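PDB 5FLG: 6-carboxyhexanoate--coa ligase, which belongs to the 6-carboxyhexanoate--CoA ligase family and is modelled with pimelic acid, phosphoaminophosphonic acid-adenylate ester and magnesium bound in its pockets. Local coordinates for residues A[178-192]-A[202-214]. Numbering follows the deposited sequence.
Sequences LASKVSRHPAVVAEL and TGYVAGKKMGYQR. With PML (pimelic acid), chain C; ANP (phosphoaminophosphonic acid-adenylate ester), chain D.
E191 and A206 form an antiparallel hydrogen-bonded pair, E191 N giving to A206 O at 2.9 Å and A206 N returning the bond to E191 O at 3.0 Å. They join strands 188-192 and 203-207 of a beta hairpin in the middle of a mixed sheet, the strands running at 171°; L192 and V205 follow as a non-hydrogen-bonded pair. A classic beta bulge, where V189 and A190 both face F231 of the next strand, interrupts 188-192 on its other edge. Helix 178-184 packs across the sheet, its axis 8.3 Å from that of 203-207, and A179 and S183 face the hairpin from it: A179 CB sits 4.2 Å from A206 CB and also touches the rings of Y204 and Y212, while S183 OG lies against G207. Those two rings pack on each other, Y212 CE1 lying over the centre of the Y204 ring. With CG between the backbone N and the carbonyl carbon (chi1 69°), Y204 turns its hydroxyl to the extended side chain of E191, whose carboxylate plane stands 79° from the ring. Y204 OH is modelled as donor to E191 OE2, but so close that the details are doubtful; R228 bridges both partners, through a salt bridge to E191 and a hydrogen bond to Y204. Toward the ligands, Y212 OH and R214 NE both donate to O11 of pimelic acid, while L178 CD1 rests 3.4 Å from C6 of the adenine of phosphoaminophosphonic acid-adenylate ester. At the far end K208 reaches back past S183, its chain bent at the last torsion, to the carbonyls around the turn 185-188: NZ donates to S183 O and, at 2.8 Å, to H185 O, which it meets from the face of the carbonyl plane opposite V188 N.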
loop_
_atom_site.group_PDB
_atom_site.type_symbol
_atom_site.label_atom_id
_atom_site.label_comp_id
_atom_site.label_asym_id
_atom_site.label_seq_id
_atom_site.Cartn_x
_atom_site.Cartn_y
_atom_site.Cartn_z
ATOM N N LEU A 178 -19.471 8.665 -4.366
ATOM C CA LEU A 178 -19.128 8.114 -5.670
ATOM C C LEU A 178 -20.118 8.529 -6.746
ATOM O O LEU A 178 -19.728 8.977 -7.823
ATOM C CB LEU A 178 -19.040 6.585 -5.593
ATOM C CG LEU A 178 -18.493 5.898 -6.845
ATOM C CD1 LEU A 178 -17.915 4.529 -6.498
ATOM C CD2 LEU A 178 -19.594 5.765 -7.888
ATOM N N ALA A 179 -21.397 8.270 -6.479
ATOM C CA ALA A 179 -22.414 8.525 -7.427
ATOM C C ALA A 179 -22.477 9.986 -7.804
ATOM O O ALA A 179 -22.744 10.292 -8.953
ATOM C CB ALA A 179 -23.762 8.045 -6.971
ATOM N N SER A 180 -22.301 10.874 -6.831
ATOM C CA SER A 180 -22.272 12.293 -7.134
ATOM C C SER A 180 -21.092 12.702 -8.026
ATOM O O SER A 180 -21.237 13.487 -8.975
ATOM C CB SER A 180 -22.277 13.096 -5.837
ATOM O OG SER A 180 -23.450 12.813 -5.124
ATOM N N LYS A 181 -19.909 12.205 -7.712
ATOM C CA LYS A 181 -18.783 12.470 -8.585
ATOM C C LYS A 181 -19.041 11.939 -9.990
ATOM O O LYS A 181 -18.845 12.652 -10.977
ATOM C CB LYS A 181 -17.500 11.844 -8.065
ATOM C CG LYS A 181 -16.433 11.794 -9.140
ATOM C CD LYS A 181 -15.032 11.623 -8.594
ATOM C CE LYS A 181 -14.097 11.272 -9.726
ATOM N NZ LYS A 181 -12.677 11.229 -9.319
ATOM N N VAL A 182 -19.527 10.701 -10.071
ATOM C CA VAL A 182 -19.706 10.059 -11.344
ATOM C C VAL A 182 -20.774 10.790 -12.161
ATOM O O VAL A 182 -20.599 11.025 -13.348
ATOM C CB VAL A 182 -20.051 8.580 -11.164
ATOM C CG1 VAL A 182 -20.488 7.960 -12.479
ATOM C CG2 VAL A 182 -18.839 7.831 -10.628
ATOM N N SER A 183 -21.881 11.140 -11.521
ATOM C CA SER A 183 -23.003 11.730 -12.240
ATOM C C SER A 183 -22.684 13.107 -12.830
ATOM O O SER A 183 -23.317 13.543 -13.792
ATOM C CB SER A 183 -24.177 11.849 -11.319
ATOM O OG SER A 183 -25.325 12.274 -12.014
ATOM N N ARG A 184 -21.813 13.832 -12.139
ATOM C CA ARG A 184 -21.317 15.120 -12.592
ATOM C C ARG A 184 -20.633 15.014 -13.973
ATOM O O ARG A 184 -20.597 15.959 -14.745
ATOM C CB ARG A 184 -20.320 15.623 -11.560
ATOM C CG ARG A 184 -19.729 16.985 -11.860
ATOM C CD ARG A 184 -19.655 17.826 -10.591
ATOM N NE ARG A 184 -18.997 19.109 -10.824
ATOM C CZ ARG A 184 -17.722 19.217 -11.167
ATOM N NH1 ARG A 184 -16.997 18.120 -11.336
ATOM N NH2 ARG A 184 -17.188 20.407 -11.375
ATOM N N HIS A 185 -19.978 13.902 -14.235
ATOM C CA HIS A 185 -19.257 13.784 -15.482
ATOM C C HIS A 185 -20.160 13.942 -16.701
ATOM O O HIS A 185 -21.151 13.266 -16.839
ATOM C CB HIS A 185 -18.518 12.469 -15.539
ATOM C CG HIS A 185 -17.489 12.419 -16.614
ATOM N ND1 HIS A 185 -17.822 12.406 -17.955
ATOM C CD2 HIS A 185 -16.140 12.466 -16.559
ATOM C CE1 HIS A 185 -16.719 12.415 -18.683
ATOM N NE2 HIS A 185 -15.683 12.417 -17.860
ATOM N N PRO A 186 -19.833 14.882 -17.583
ATOM C CA PRO A 186 -20.800 15.124 -18.683
ATOM C C PRO A 186 -21.089 13.922 -19.602
ATOM O O PRO A 186 -22.179 13.820 -20.134
ATOM C CB PRO A 186 -20.188 16.290 -19.482
ATOM C CG PRO A 186 -18.803 16.490 -18.985
ATOM C CD PRO A 186 -18.595 15.669 -17.702
ATOM N N ALA A 187 -20.231 12.917 -19.646
ATOM C CA ALA A 187 -20.533 11.760 -20.514
ATOM C C ALA A 187 -21.392 10.663 -19.855
ATOM O O ALA A 187 -21.928 9.775 -20.544
ATOM C CB ALA A 187 -19.242 11.181 -21.066
ATOM N N VAL A 188 -21.568 10.728 -18.532
ATOM C CA VAL A 188 -22.337 9.704 -17.847
ATOM C C VAL A 188 -23.816 10.011 -17.770
ATOM O O VAL A 188 -24.249 10.967 -17.097
ATOM C CB VAL A 188 -21.815 9.452 -16.388
ATOM C CG1 VAL A 188 -22.628 8.346 -15.733
ATOM C CG2 VAL A 188 -20.356 9.087 -16.385
ATOM N N VAL A 189 -24.626 9.129 -18.336
ATOM C CA VAL A 189 -26.066 9.321 -18.379
ATOM C C VAL A 189 -26.704 8.688 -17.133
ATOM O O VAL A 189 -27.704 9.149 -16.636
ATOM C CB VAL A 189 -26.639 8.654 -19.641
ATOM C CG1 VAL A 189 -28.166 8.639 -19.620
ATOM C CG2 VAL A 189 -26.132 9.371 -20.893
ATOM N N ALA A 190 -26.172 7.569 -16.697
ATOM C CA ALA A 190 -26.767 6.873 -15.562
ATOM C C ALA A 190 -25.858 5.805 -14.994
ATOM O O ALA A 190 -24.924 5.323 -15.663
ATOM C CB ALA A 190 -28.092 6.274 -15.976
ATOM N N GLU A 191 -26.102 5.478 -13.713
ATOM C CA GLU A 191 -25.307 4.482 -12.997
ATOM C C GLU A 191 -26.283 3.479 -12.374
ATOM O O GLU A 191 -27.383 3.837 -11.995
ATOM C CB GLU A 191 -24.421 5.110 -11.924
ATOM C CG GLU A 191 -23.790 4.056 -10.996
ATOM C CD GLU A 191 -23.032 4.621 -9.772
ATOM O OE1 GLU A 191 -23.095 5.845 -9.475
ATOM O OE2 GLU A 191 -22.385 3.804 -9.062
ATOM N N LEU A 192 -25.956 2.198 -12.496
ATOM C CA LEU A 192 -26.686 1.155 -11.839
ATOM C C LEU A 192 -25.746 0.449 -10.871
ATOM O O LEU A 192 -24.630 0.084 -11.238
ATOM C CB LEU A 192 -27.197 0.189 -12.882
ATOM C CG LEU A 192 -27.816 -1.114 -12.406
ATOM C CD1 LEU A 192 -29.152 -0.898 -11.700
ATOM C CD2 LEU A 192 -27.965 -2.012 -13.612
ATOM N N THR A 202 -29.723 -3.445 -0.512
ATOM C CA THR A 202 -30.064 -2.147 -1.107
ATOM C C THR A 202 -29.080 -1.726 -2.159
ATOM O O THR A 202 -27.886 -2.030 -2.064
ATOM C CB THR A 202 -30.136 -1.058 -0.061
ATOM O OG1 THR A 202 -31.106 -1.426 0.919
ATOM C CG2 THR A 202 -30.527 0.261 -0.673
ATOM N N GLY A 203 -29.618 -1.217 -3.274
ATOM C CA GLY A 203 -28.789 -0.650 -4.326
ATOM C C GLY A 203 -29.385 0.656 -4.800
ATOM O O GLY A 203 -30.172 1.278 -4.084
ATOM N N TYR A 204 -29.017 1.094 -6.015
ATOM C CA TYR A 204 -29.507 2.353 -6.504
ATOM C C TYR A 204 -29.275 2.507 -8.005
ATOM O O TYR A 204 -28.583 1.718 -8.633
ATOM C CB TYR A 204 -28.847 3.544 -5.792
ATOM C CG TYR A 204 -27.352 3.757 -6.102
ATOM C CD1 TYR A 204 -26.948 4.481 -7.206
ATOM C CD2 TYR A 204 -26.362 3.231 -5.268
ATOM C CE1 TYR A 204 -25.635 4.676 -7.485
ATOM C CE2 TYR A 204 -25.033 3.515 -5.488
ATOM C CZ TYR A 204 -24.677 4.173 -6.660
ATOM O OH TYR A 204 -23.361 4.465 -6.932
ATOM N N VAL A 205 -30.030 3.438 -8.558
ATOM C CA VAL A 205 -29.765 3.984 -9.896
ATOM C C VAL A 205 -29.621 5.484 -9.688
ATOM O O VAL A 205 -30.284 6.069 -8.825
ATOM C CB VAL A 205 -30.968 3.717 -10.820
ATOM C CG1 VAL A 205 -30.837 4.505 -12.122
ATOM C CG2 VAL A 205 -31.030 2.248 -11.154
ATOM N N ALA A 206 -28.627 6.072 -10.339
ATOM C CA ALA A 206 -28.361 7.484 -10.198
ATOM C C ALA A 206 -28.294 8.115 -11.585
ATOM O O ALA A 206 -27.778 7.520 -12.534
ATOM C CB ALA A 206 -27.069 7.702 -9.486
ATOM N N GLY A 207 -28.644 9.390 -11.632
ATOM C CA GLY A 207 -28.463 10.187 -12.835
ATOM C C GLY A 207 -28.762 11.640 -12.575
ATOM O O GLY A 207 -29.280 12.010 -11.511
ATOM N N LYS A 208 -28.507 12.457 -13.589
ATOM C CA LYS A 208 -28.436 13.896 -13.413
ATOM C C LYS A 208 -29.818 14.391 -13.125
ATOM O O LYS A 208 -29.998 15.212 -12.237
ATOM C CB LYS A 208 -27.900 14.569 -14.675
ATOM C CG LYS A 208 -26.396 14.564 -14.813
ATOM C CD LYS A 208 -26.006 15.068 -16.208
ATOM C CE LYS A 208 -24.493 15.123 -16.399
ATOM N NZ LYS A 208 -23.861 13.788 -16.509
ATOM N N LYS A 209 -30.817 13.774 -13.739
ATOM C CA LYS A 209 -32.183 14.226 -13.522
ATOM C C LYS A 209 -32.840 13.585 -12.319
ATOM O O LYS A 209 -33.478 14.267 -11.523
ATOM C CB LYS A 209 -33.019 13.978 -14.747
ATOM C CG LYS A 209 -32.518 14.826 -15.909
ATOM C CD LYS A 209 -33.449 14.766 -17.109
ATOM C CE LYS A 209 -33.369 13.398 -17.753
ATOM N NZ LYS A 209 -31.943 13.032 -17.980
ATOM N N MET A 210 -32.807 12.262 -12.242
ATOM C CA MET A 210 -33.521 11.598 -11.175
ATOM C C MET A 210 -32.780 11.699 -9.838
ATOM O O MET A 210 -33.301 11.284 -8.804
ATOM C CB MET A 210 -33.765 10.138 -11.542
ATOM C CG MET A 210 -32.507 9.361 -11.893
ATOM S SD MET A 210 -32.858 7.617 -12.227
ATOM C CE MET A 210 -31.445 7.216 -13.239
ATOM N N GLY A 211 -31.534 12.149 -9.862
ATOM C CA GLY A 211 -30.680 12.082 -8.683
ATOM C C GLY A 211 -30.285 10.663 -8.264
ATOM O O GLY A 211 -30.041 9.791 -9.105
ATOM N N TYR A 212 -30.276 10.430 -6.958
ATOM C CA TYR A 212 -29.850 9.140 -6.358
ATOM C C TYR A 212 -31.069 8.395 -5.852
ATOM O O TYR A 212 -31.664 8.759 -4.825
ATOM C CB TYR A 212 -28.897 9.407 -5.208
ATOM C CG TYR A 212 -28.276 8.175 -4.521
ATOM C CD1 TYR A 212 -27.117 7.610 -5.021
ATOM C CD2 TYR A 212 -28.651 7.828 -3.242
ATOM C CE1 TYR A 212 -26.435 6.630 -4.342
ATOM C CE2 TYR A 212 -28.006 6.796 -2.547
ATOM C CZ TYR A 212 -26.897 6.206 -3.106
ATOM O OH TYR A 212 -26.258 5.173 -2.497
ATOM N N GLN A 213 -31.483 7.390 -6.618
ATOM C CA GLN A 213 -32.723 6.689 -6.382
ATOM C C GLN A 213 -32.396 5.370 -5.724
ATOM O O GLN A 213 -31.970 4.443 -6.394
ATOM C CB GLN A 213 -33.459 6.455 -7.700
ATOM C CG GLN A 213 -33.984 7.728 -8.350
ATOM C CD GLN A 213 -35.275 8.220 -7.722
ATOM O OE1 GLN A 213 -36.064 7.445 -7.168
ATOM N NE2 GLN A 213 -35.485 9.522 -7.777
ATOM N N ARG A 214 -32.483 5.318 -4.386
ATOM C CA ARG A 214 -32.197 4.087 -3.681
ATOM C C ARG A 214 -33.321 3.098 -3.907
ATOM O O ARG A 214 -34.477 3.457 -3.846
ATOM C CB ARG A 214 -32.076 4.371 -2.167
ATOM C CG ARG A 214 -31.087 5.445 -1.851
ATOM C CD ARG A 214 -31.034 5.766 -0.372
ATOM N NE ARG A 214 -30.489 4.658 0.380
ATOM C CZ ARG A 214 -31.073 4.111 1.439
ATOM N NH1 ARG A 214 -32.258 4.526 1.835
ATOM N NH2 ARG A 214 -30.472 3.127 2.088
HETATM C C1 PML C . -27.310 2.821 -0.265
HETATM O O11 PML C . -27.796 3.932 -0.655
HETATM O O12 PML C . -27.696 2.293 0.838
HETATM C C2 PML C . -26.593 1.973 -1.332
HETATM C C3 PML C . -25.179 1.506 -1.024
HETATM C C4 PML C . -24.822 0.153 -1.665
HETATM C C5 PML C . -23.525 0.141 -2.452
HETATM C C6 PML C . -22.586 -1.014 -2.114
HETATM C C7 PML C . -22.170 -1.008 -0.641
HETATM O O71 PML C . -21.579 -0.003 -0.180
HETATM O O72 PML C . -22.322 -2.052 0.042
HETATM P PG ANP D . -16.460 -2.607 0.292
HETATM O O1G ANP D . -15.416 -2.874 1.342
HETATM O O2G ANP D . -17.628 -3.549 0.393
HETATM O O3G ANP D . -16.911 -1.189 0.166
HETATM P PB ANP D . -16.117 -2.288 -2.642
HETATM O O1B ANP D . -16.149 -0.814 -2.449
HETATM O O2B ANP D . -15.243 -2.973 -3.626
HETATM N N3B ANP D . -15.637 -3.016 -1.150
HETATM P PA ANP D . -18.983 -2.026 -2.649
HETATM O O1A ANP D . -20.043 -2.900 -2.162
HETATM O O2A ANP D . -18.670 -0.696 -2.024
HETATM O O3A ANP D . -17.618 -2.848 -2.874
HETATM O "O5'" ANP D . -19.380 -1.762 -4.230
HETATM C "C5'" ANP D . -20.062 -2.738 -4.965
HETATM C "C4'" ANP D . -19.404 -2.891 -6.339
HETATM O "O4'" ANP D . -19.376 -1.611 -6.982
HETATM C "C3'" ANP D . -17.963 -3.363 -6.235
HETATM O "O3'" ANP D . -17.868 -4.780 -6.322
HETATM C "C2'" ANP D . -17.328 -2.748 -7.448
HETATM O "O2'" ANP D . -17.655 -3.544 -8.588
HETATM C "C1'" ANP D . -18.067 -1.444 -7.541
HETATM N N9 ANP D . -17.283 -0.407 -6.860
HETATM C C8 ANP D . -17.118 -0.217 -5.503
HETATM N N7 ANP D . -16.386 0.900 -5.277
HETATM C C5 ANP D . -16.045 1.403 -6.503
HETATM C C6 ANP D . -15.252 2.528 -7.025
HETATM N N6 ANP D . -14.617 3.380 -6.216
HETATM N N1 ANP D . -15.171 2.703 -8.362
HETATM C C2 ANP D . -15.763 1.853 -9.209
HETATM N N3 ANP D . -16.562 0.840 -8.835
HETATM C C4 ANP D . -16.631 0.523 -7.520
#